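Local atomic coordinates of probable oxidoreductase (Mycobacterium abscessus, PDB entry 4EYE), a protein that probably works as an oxidoreductase of the quinone oxidoreductase branch of the medium-chain dehydrogenases, a family to which zinc binding is also generally ascribed. Residues A[160-165]-A[186-191]; A[176-181]-A[201-206]. One frame throughout, in Å; residues are numbered along the deposited sequence.

How the interactions relate
From the N terminus, the chain runs through strand 162-165, helix 171-182, strand 186-191 and helix 197-203 before entering strand 207-210. Interaction 1 closes the loop between the first two strands, which pair side by side; interaction 2 closes an overlapping loop that starts within the first and ends beyond it, joining helix 171-182 to the end of helix 197-203 and the turn after it. The segments alternate along the sequence, so the loops cross. Their centres are about 8 Å apart, and they meet mainly around V187. Interaction 1 thus joins neighbouring strands, interaction 2 joins helices on the sheet face of V187 and A189, and V187, touching A180 and D206, links the two layers.

Interaction 1 of 2, residues A[160-165]-A[186-191]; sequences GETVLV and KVIAVV
L164 carries the apolar contact on one face of the strand pair. Its CG lies opposite the backbone N, and chi2 of 67° puts CD1 over the neighbouring strand, 3.5 Å from I188 O and 3.7 Å from V190 CG2. On the same face T162 and K186 stand alongside each other, and T162 CG2 reaches I188 CD1 at 3.9 Å, whereas the extended K186 chain leads its amine away. The opposite face holds V163, V165, V187 and A189; here V165 CG2 meets V187 CG1 obliquely at 4.0 Å, and helix 171-182 covers both valines.

Between these two layers the backbones run parallel, their axes 22° apart, as neighbouring strands of a beta-alpha-beta unit with helix 171-182 as the crossover. Three amides of 186-191 donate: K186 N to E161 O (2.9 Å), I188 N to V163 O and V190 N to V165 O. V163 N donates back to K186 O (2.8 Å), and V165 N to I188 O; all five N-H...O angles reach at least 159°. L164 uses its other edge to bond M230 and V232 of strand 228-233. Directional backbone bonding therefore sets the register, while mostly aliphatic branches pack on both faces, less enclosed at T162 and K186.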
# COMPACT_ATOMS: atom_id res chain seq x y z
N GLY A 160 9.43 -15.79 14.53
CA GLY A 160 8.90 -16.38 15.75
C GLY A 160 8.17 -15.40 16.65
O GLY A 160 7.56 -15.81 17.63
N GLU A 161 8.20 -14.11 16.34
CA GLU A 161 7.37 -13.16 17.11
C GLU A 161 5.92 -13.22 16.67
O GLU A 161 5.61 -13.76 15.62
CB GLU A 161 7.93 -11.74 16.97
CG GLU A 161 9.29 -11.55 17.66
CD GLU A 161 9.73 -10.11 17.69
OE1 GLU A 161 9.84 -9.47 16.61
OE2 GLU A 161 9.94 -9.60 18.82
N THR A 162 5.02 -12.68 17.50
CA THR A 162 3.64 -12.62 17.14
C THR A 162 3.21 -11.20 16.83
O THR A 162 3.46 -10.29 17.66
CB THR A 162 2.74 -13.17 18.26
OG1 THR A 162 3.06 -14.52 18.45
CG2 THR A 162 1.27 -13.03 17.87
N VAL A 163 2.55 -11.02 15.69
CA VAL A 163 2.13 -9.71 15.21
C VAL A 163 0.62 -9.65 15.16
O VAL A 163 -0.03 -10.56 14.63
CB VAL A 163 2.72 -9.41 13.82
CG1 VAL A 163 2.29 -8.02 13.29
CG2 VAL A 163 4.24 -9.51 13.88
N LEU A 164 0.07 -8.59 15.75
CA LEU A 164 -1.33 -8.29 15.65
C LEU A 164 -1.48 -7.29 14.51
O LEU A 164 -0.90 -6.20 14.58
CB LEU A 164 -1.88 -7.66 16.93
CG LEU A 164 -3.32 -7.14 16.87
CD1 LEU A 164 -4.20 -8.37 16.73
CD2 LEU A 164 -3.70 -6.30 18.11
N VAL A 165 -2.28 -7.64 13.52
CA VAL A 165 -2.56 -6.75 12.39
C VAL A 165 -4.01 -6.28 12.51
O VAL A 165 -4.93 -7.09 12.47
CB VAL A 165 -2.31 -7.39 11.01
CG1 VAL A 165 -2.65 -6.38 9.89
CG2 VAL A 165 -0.86 -7.89 10.85
N LYS A 186 4.17 -15.16 13.48
CA LYS A 186 2.77 -15.56 13.63
C LYS A 186 1.92 -14.32 13.60
O LYS A 186 2.32 -13.28 14.13
CB LYS A 186 2.57 -16.30 14.95
CG LYS A 186 1.13 -16.81 15.19
CD LYS A 186 0.99 -17.71 16.46
CE LYS A 186 -0.49 -18.06 16.73
NZ LYS A 186 -0.68 -19.16 17.73
N VAL A 187 0.77 -14.42 12.93
CA VAL A 187 -0.09 -13.30 12.69
C VAL A 187 -1.49 -13.55 13.25
O VAL A 187 -2.16 -14.52 12.89
CB VAL A 187 -0.22 -12.94 11.17
CG1 VAL A 187 -1.24 -11.83 11.00
CG2 VAL A 187 1.11 -12.49 10.58
N ILE A 188 -1.91 -12.66 14.13
CA ILE A 188 -3.29 -12.56 14.56
C ILE A 188 -3.84 -11.34 13.85
O ILE A 188 -3.24 -10.27 13.93
CB ILE A 188 -3.41 -12.38 16.09
CG1 ILE A 188 -2.87 -13.60 16.83
CG2 ILE A 188 -4.87 -12.24 16.51
CD1 ILE A 188 -2.58 -13.36 18.31
N ALA A 189 -4.96 -11.50 13.14
CA ALA A 189 -5.59 -10.43 12.41
C ALA A 189 -6.93 -10.08 13.04
O ALA A 189 -7.71 -10.99 13.39
CB ALA A 189 -5.79 -10.85 10.97
N VAL A 190 -7.20 -8.79 13.18
CA VAL A 190 -8.53 -8.31 13.60
C VAL A 190 -9.18 -7.61 12.42
O VAL A 190 -8.52 -6.82 11.73
CB VAL A 190 -8.45 -7.36 14.78
CG1 VAL A 190 -9.85 -6.85 15.15
CG2 VAL A 190 -7.85 -8.09 15.98
N VAL A 191 -10.43 -7.97 12.14
CA VAL A 191 -11.17 -7.36 11.04
C VAL A 191 -12.35 -6.53 11.57
O VAL A 191 -13.15 -7.02 12.35
CB VAL A 191 -11.71 -8.41 10.04
CG1 VAL A 191 -10.56 -9.11 9.30
CG2 VAL A 191 -12.66 -9.40 10.71

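Interaction 2 of 2, residues A[176-181]-A[201-206]; sequences AIQIAK and KSVGAD
I177 lays CG2 over the G204-A205 peptide, 3.6 Å from A205 N, and over the methyl group V203 CG1, 3.9 Å away. That methyl is turned opposite the backbone N of V203, which also brings it against the Q178 side chain; the two side chains meet at about a right angle, with Q178 CG tightly packed 3.4 Å from V203 CG1. Beyond this point the amide of Q178 bridges through a water: NE2 donates to it at 2.8 Å, and the water donates on to V203 O at 3.1 Å. R310 O also accepts from NE2, and OE1 pairs with the hydroxyl of Y144, so both ends of the amide have partners.

K181 bends at chi2 (-55°) and chi3 (-66°), folding its methylenes over the turn until CD is 3.4 Å from G204 O. The ammonium then faces D206, whose chain arrives from the opposite direction. K181 NZ forms a salt bridge with D206, 2.9 Å from OD2 on its syn lone pair and, weakly, 3.2 Å from OD1; A185 O takes a further bond from NZ. Since OD2 also accepts from V187 N, the carboxylate is held between K181 and the backbone of strand 186-191, which would favour its ionised form.

Positive phi at G204 (120°) and two bonds back into the last turn, one of them G204 N to K201 O, make a Schellman motif that ends helix 197-203. Two helices packed beside each other over a parallel sheet ordered 3-2-1-4-5-6 are characteristic of the Rossmann-like nucleotide-binding domain of medium-chain dehydrogenases.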
# COMPACT_ATOMS: atom_id res chain seq x y z
N ALA A 176 0.72 -6.32 5.41
CA ALA A 176 1.26 -6.52 6.79
C ALA A 176 1.19 -8.00 7.18
O ALA A 176 2.16 -8.53 7.75
CB ALA A 176 0.46 -5.65 7.78
N ILE A 177 0.13 -8.68 6.75
CA ILE A 177 0.00 -10.12 6.96
C ILE A 177 1.05 -10.90 6.15
O ILE A 177 1.76 -11.76 6.70
CB ILE A 177 -1.40 -10.67 6.57
CG1 ILE A 177 -2.48 -10.05 7.46
CG2 ILE A 177 -1.47 -12.21 6.75
CD1 ILE A 177 -3.89 -10.35 6.99
N GLN A 178 1.10 -10.66 4.84
CA GLN A 178 1.88 -11.54 3.98
C GLN A 178 3.36 -11.33 4.26
O GLN A 178 4.12 -12.30 4.30
CB GLN A 178 1.60 -11.25 2.50
CG GLN A 178 0.21 -11.63 2.02
CD GLN A 178 0.16 -11.64 0.52
OE1 GLN A 178 0.47 -10.62 -0.14
NE2 GLN A 178 -0.16 -12.78 -0.04
N ILE A 179 3.78 -10.10 4.49
CA ILE A 179 5.16 -9.86 4.80
C ILE A 179 5.58 -10.45 6.17
O ILE A 179 6.68 -10.98 6.30
CB ILE A 179 5.54 -8.38 4.71
CG1 ILE A 179 5.37 -7.89 3.26
CG2 ILE A 179 7.00 -8.19 5.22
CD1 ILE A 179 5.51 -6.41 3.02
N ALA A 180 4.74 -10.30 7.18
CA ALA A 180 5.02 -10.87 8.51
C ALA A 180 5.17 -12.41 8.40
O ALA A 180 6.11 -12.99 8.95
CB ALA A 180 3.91 -10.50 9.49
N LYS A 181 4.26 -13.04 7.67
CA LYS A 181 4.32 -14.51 7.48
C LYS A 181 5.59 -14.85 6.72
O LYS A 181 6.31 -15.77 7.09
CB LYS A 181 3.09 -15.03 6.73
CG LYS A 181 1.79 -14.99 7.50
CD LYS A 181 1.84 -15.70 8.85
CE LYS A 181 2.05 -17.21 8.76
NZ LYS A 181 2.46 -17.71 10.12
N LYS A 201 -8.14 -14.91 6.39
CA LYS A 201 -7.59 -16.24 6.60
C LYS A 201 -6.82 -16.71 5.35
O LYS A 201 -5.72 -17.22 5.47
CB LYS A 201 -8.72 -17.24 6.98
CG LYS A 201 -8.20 -18.52 7.58
CD LYS A 201 -7.51 -18.36 8.94
CE LYS A 201 -6.86 -19.68 9.39
NZ LYS A 201 -5.94 -19.46 10.56
N SER A 202 -7.39 -16.54 4.16
CA SER A 202 -6.72 -17.01 2.94
C SER A 202 -5.39 -16.28 2.69
O SER A 202 -4.49 -16.81 2.03
CB SER A 202 -7.63 -16.85 1.71
OG SER A 202 -7.67 -15.49 1.26
N VAL A 203 -5.24 -15.05 3.17
CA VAL A 203 -4.00 -14.31 2.96
C VAL A 203 -2.87 -14.85 3.86
O VAL A 203 -1.67 -14.60 3.62
CB VAL A 203 -4.23 -12.79 3.21
CG1 VAL A 203 -2.93 -12.04 3.13
CG2 VAL A 203 -5.22 -12.25 2.17
N GLY A 204 -3.26 -15.58 4.90
CA GLY A 204 -2.31 -16.29 5.77
C GLY A 204 -2.27 -15.91 7.24
O GLY A 204 -1.36 -16.30 7.93
N ALA A 205 -3.27 -15.20 7.73
CA ALA A 205 -3.41 -14.95 9.16
C ALA A 205 -3.58 -16.28 9.88
O ALA A 205 -4.34 -17.14 9.43
CB ALA A 205 -4.61 -14.06 9.46
N ASP A 206 -2.88 -16.45 11.00
CA ASP A 206 -3.00 -17.67 11.79
C ASP A 206 -4.30 -17.71 12.60
O ASP A 206 -4.91 -18.75 12.75
CB ASP A 206 -1.78 -17.81 12.71
CG ASP A 206 -0.49 -17.90 11.93
OD1 ASP A 206 -0.23 -18.96 11.34
OD2 ASP A 206 0.28 -16.91 11.89
O HOH W 1 -0.91 -15.34 0.71